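Local atomic coordinates of alcohol oxidase (PDB entry 6F74), a protein that binds flavin-adenine dinucleotide and probably works as an oxidase of the vanillyl-alcohol oxidase type, passing electrons from its substrate to oxygen. Residues 244-249 / 538-543. Numbering follows the deposited sequence.
Sequences GGHGPA and GGYMNE. With FAD (flavin-adenine dinucleotide), chain I.
The phenol oxygen of Tyr-540 is gripped by three groups. Tyr-540 OH receives the backbone N-H of Gly-245 (Gly-245 N to Tyr-540 OH, 2.9 Å) and the amide of Asn-542 (Asn-542 ND2 to the same OH, 3.1 Å). It donates its own proton to the flavin carbonyl, with Tyr-540 OH 2.8 Å from FAD O2. These bonds should fix the rotation of the hydroxyl. The ring reaches this point because CG lies anti to the backbone N (chi1 180°). A phenylalanine here would probably leave FAD O2 short of one donor and the N-H of Gly-245 without its acceptor. The same O2 also takes the N-H of His-246, and the carbonyl O of His-246 accepts flavin N3. The pyrimidine end of the flavin is thus read by backbone and side chain together, which may polarise the C2 carbonyl. The imidazole of His-246 lies over the pyrimidine end, with O2 and N3 on one of its faces. His-246 NE2 donates to Glu-543 OE1 at 2.8 Å, nearly straight (165°) and close to the ring plane. Glu-543 OE1 is met on the syn side, but from well out of the carboxylate plane, which is turned 40° from the imidazole. Tyr-352 bonds ND1, so both ring nitrogens are held. Tyr-540 CE2 meets the imidazole edge at His-246 CD2, 3.5 Å away. Asn-542 is itself anchored by Gly-239 O and Arg-164. The contact is buried and joins the FAD-binding and berberine-like family regions at the isoalloxazine. One loop runs between helices 239-242 and 250-253, the other between helices 512-533 and 551-556, and strand 467-472 packs against His-246 and Glu-543 through Leu-471.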
loop_
_atom_site.group_PDB
_atom_site.type_symbol
_atom_site.label_atom_id
_atom_site.label_comp_id
_atom_site.label_asym_id
_atom_site.label_seq_id
_atom_site.Cartn_x
_atom_site.Cartn_y
_atom_site.Cartn_z
ATOM N N GLY A 244 -1.970 -7.847 1.520
ATOM C CA GLY A 244 -1.197 -8.064 2.750
ATOM C C GLY A 244 -1.643 -7.139 3.848
ATOM O O GLY A 244 -2.405 -7.542 4.689
ATOM N N GLY A 245 -1.172 -5.907 3.834
ATOM C CA GLY A 245 -1.523 -4.914 4.852
ATOM C C GLY A 245 -0.709 -5.033 6.130
ATOM O O GLY A 245 -0.997 -5.898 6.943
ATOM N N HIS A 246 0.295 -4.167 6.294
ATOM C CA HIS A 246 1.101 -4.096 7.499
ATOM C C HIS A 246 0.752 -2.856 8.281
ATOM O O HIS A 246 0.183 -1.915 7.771
ATOM C CB HIS A 246 2.617 -4.122 7.193
ATOM C CG HIS A 246 3.108 -2.919 6.471
ATOM N ND1 HIS A 246 3.435 -1.744 7.116
ATOM C CD2 HIS A 246 3.290 -2.694 5.152
ATOM C CE1 HIS A 246 3.771 -0.830 6.216
ATOM N NE2 HIS A 246 3.687 -1.379 5.015
ATOM N N GLY A 247 1.092 -2.885 9.560
ATOM C CA GLY A 247 0.837 -1.776 10.475
ATOM C C GLY A 247 1.470 -2.108 11.811
ATOM O O GLY A 247 2.012 -3.194 11.977
ATOM N N PRO A 248 1.374 -1.210 12.784
ATOM C CA PRO A 248 2.009 -1.460 14.078
ATOM C C PRO A 248 1.657 -2.805 14.763
ATOM O O PRO A 248 2.534 -3.407 15.399
ATOM C CB PRO A 248 1.499 -0.283 14.918
ATOM C CG PRO A 248 1.382 0.819 13.935
ATOM C CD PRO A 248 0.795 0.143 12.710
ATOM N N ALA A 249 0.402 -3.256 14.597
ATOM C CA ALA A 249 -0.138 -4.397 15.330
ATOM C C ALA A 249 -0.067 -5.771 14.625
ATOM O O ALA A 249 -0.515 -6.760 15.186
ATOM C CB ALA A 249 -1.564 -4.081 15.767
ATOM N N GLY A 538 10.306 -13.219 -1.682
ATOM C CA GLY A 538 9.365 -12.492 -2.520
ATOM C C GLY A 538 9.337 -11.044 -2.061
ATOM O O GLY A 538 10.211 -10.579 -1.304
ATOM N N GLY A 539 8.341 -10.327 -2.574
ATOM C CA GLY A 539 8.165 -8.913 -2.297
ATOM C C GLY A 539 6.753 -8.685 -1.834
ATOM O O GLY A 539 5.987 -9.638 -1.653
ATOM N N TYR A 540 6.429 -7.401 -1.670
ATOM C CA TYR A 540 5.148 -6.930 -1.153
ATOM C C TYR A 540 4.446 -6.096 -2.238
ATOM O O TYR A 540 4.879 -4.985 -2.543
ATOM C CB TYR A 540 5.383 -6.066 0.084
ATOM C CG TYR A 540 4.129 -5.513 0.710
ATOM C CD1 TYR A 540 2.972 -6.283 0.808
ATOM C CD2 TYR A 540 4.099 -4.235 1.239
ATOM C CE1 TYR A 540 1.820 -5.792 1.403
ATOM C CE2 TYR A 540 2.926 -3.720 1.821
ATOM C CZ TYR A 540 1.797 -4.516 1.911
ATOM O OH TYR A 540 0.637 -4.007 2.486
ATOM N N MET A 541 3.361 -6.628 -2.803
ATOM C CA MET A 541 2.688 -6.020 -3.953
ATOM C C MET A 541 2.277 -4.566 -3.723
ATOM O O MET A 541 2.465 -3.718 -4.592
ATOM C CB MET A 541 1.513 -6.883 -4.419
ATOM C CG MET A 541 0.330 -6.947 -3.484
ATOM S SD MET A 541 -0.932 -8.070 -4.145
ATOM C CE MET A 541 -0.260 -9.597 -3.460
ATOM N N ASN A 542 1.757 -4.272 -2.534
ATOM C CA ASN A 542 1.200 -2.945 -2.228
ATOM C C ASN A 542 2.248 -1.849 -2.190
ATOM O O ASN A 542 1.938 -0.674 -2.473
ATOM C CB ASN A 542 0.448 -2.945 -0.881
ATOM C CG ASN A 542 -0.874 -3.664 -0.933
ATOM O OD1 ASN A 542 -1.402 -3.947 -2.013
ATOM N ND2 ASN A 542 -1.446 -3.945 0.249
ATOM N N GLU A 543 3.465 -2.233 -1.810
ATOM C CA GLU A 543 4.607 -1.322 -1.764
ATOM C C GLU A 543 5.758 -2.116 -2.358
ATOM O O GLU A 543 6.588 -2.701 -1.648
ATOM C CB GLU A 543 4.902 -0.829 -0.342
ATOM C CG GLU A 543 3.846 0.139 0.215
ATOM C CD GLU A 543 3.979 0.420 1.720
ATOM O OE1 GLU A 543 4.430 -0.491 2.441
ATOM O OE2 GLU A 543 3.612 1.537 2.236
HETATM P PA FAD I . -6.999 2.446 -4.091
HETATM O O1A FAD I . -6.016 3.188 -4.992
HETATM O O2A FAD I . -8.353 3.061 -3.934
HETATM O O5B FAD I . -7.124 0.976 -4.653
HETATM C C5B FAD I . -6.003 0.136 -4.640
HETATM C C4B FAD I . -6.295 -1.088 -5.489
HETATM O O4B FAD I . -7.356 -1.783 -4.855
HETATM C C3B FAD I . -6.768 -0.828 -6.896
HETATM O O3B FAD I . -6.380 -1.955 -7.691
HETATM C C2B FAD I . -8.274 -0.850 -6.798
HETATM O O2B FAD I . -8.955 -1.329 -7.964
HETATM C C1B FAD I . -8.497 -1.852 -5.697
HETATM N N9A FAD I . -9.682 -1.642 -4.860
HETATM C C8A FAD I . -9.877 -0.652 -3.978
HETATM N N7A FAD I . -11.062 -0.791 -3.353
HETATM C C5A FAD I . -11.623 -1.893 -3.840
HETATM C C6A FAD I . -12.880 -2.594 -3.578
HETATM N N6A FAD I . -13.707 -2.061 -2.649
HETATM N N1A FAD I . -13.133 -3.721 -4.294
HETATM C C2A FAD I . -12.250 -4.190 -5.213
HETATM N N3A FAD I . -11.057 -3.601 -5.487
HETATM C C4A FAD I . -10.712 -2.465 -4.826
HETATM N N1 FAD I . 0.157 0.059 3.239
HETATM C C2 FAD I . 0.530 -0.630 4.341
HETATM O O2 FAD I . 0.563 -1.886 4.286
HETATM N N3 FAD I . 0.838 -0.015 5.501
HETATM C C4 FAD I . 0.832 1.323 5.632
HETATM O O4 FAD I . 1.137 1.891 6.701
HETATM C C4X FAD I . 0.455 2.153 4.468
HETATM N N5 FAD I . 0.439 3.499 4.537
HETATM C C5X FAD I . 0.079 4.232 3.454
HETATM C C6 FAD I . 0.050 5.623 3.549
HETATM C C7 FAD I . -0.328 6.416 2.480
HETATM C C7M FAD I . -0.281 7.901 2.747
HETATM C C8 FAD I . -0.730 5.774 1.196
HETATM C C8M FAD I . -1.205 6.568 -0.013
HETATM C C9 FAD I . -0.679 4.388 1.089
HETATM C C9A FAD I . -0.299 3.571 2.169
HETATM N N10 FAD I . -0.267 2.151 2.105
HETATM C C10 FAD I . 0.114 1.420 3.239
HETATM C "C1'" FAD I . -0.535 1.396 0.859
HETATM C "C2'" FAD I . -1.882 0.795 0.628
HETATM O "O2'" FAD I . -1.916 -0.446 1.328
HETATM C "C3'" FAD I . -2.058 0.509 -0.868
HETATM O "O3'" FAD I . -1.763 1.669 -1.667
HETATM C "C4'" FAD I . -3.459 0.004 -1.186
HETATM O "O4'" FAD I . -3.566 -0.259 -2.588
HETATM C "C5'" FAD I . -4.520 1.002 -0.748
HETATM O "O5'" FAD I . -5.815 0.508 -1.042
HETATM P P FAD I . -6.888 1.642 -1.306
HETATM O O1P FAD I . -6.823 2.671 -0.212
HETATM O O2P FAD I . -8.173 0.940 -1.595
HETATM O O3P FAD I . -6.268 2.296 -2.650
#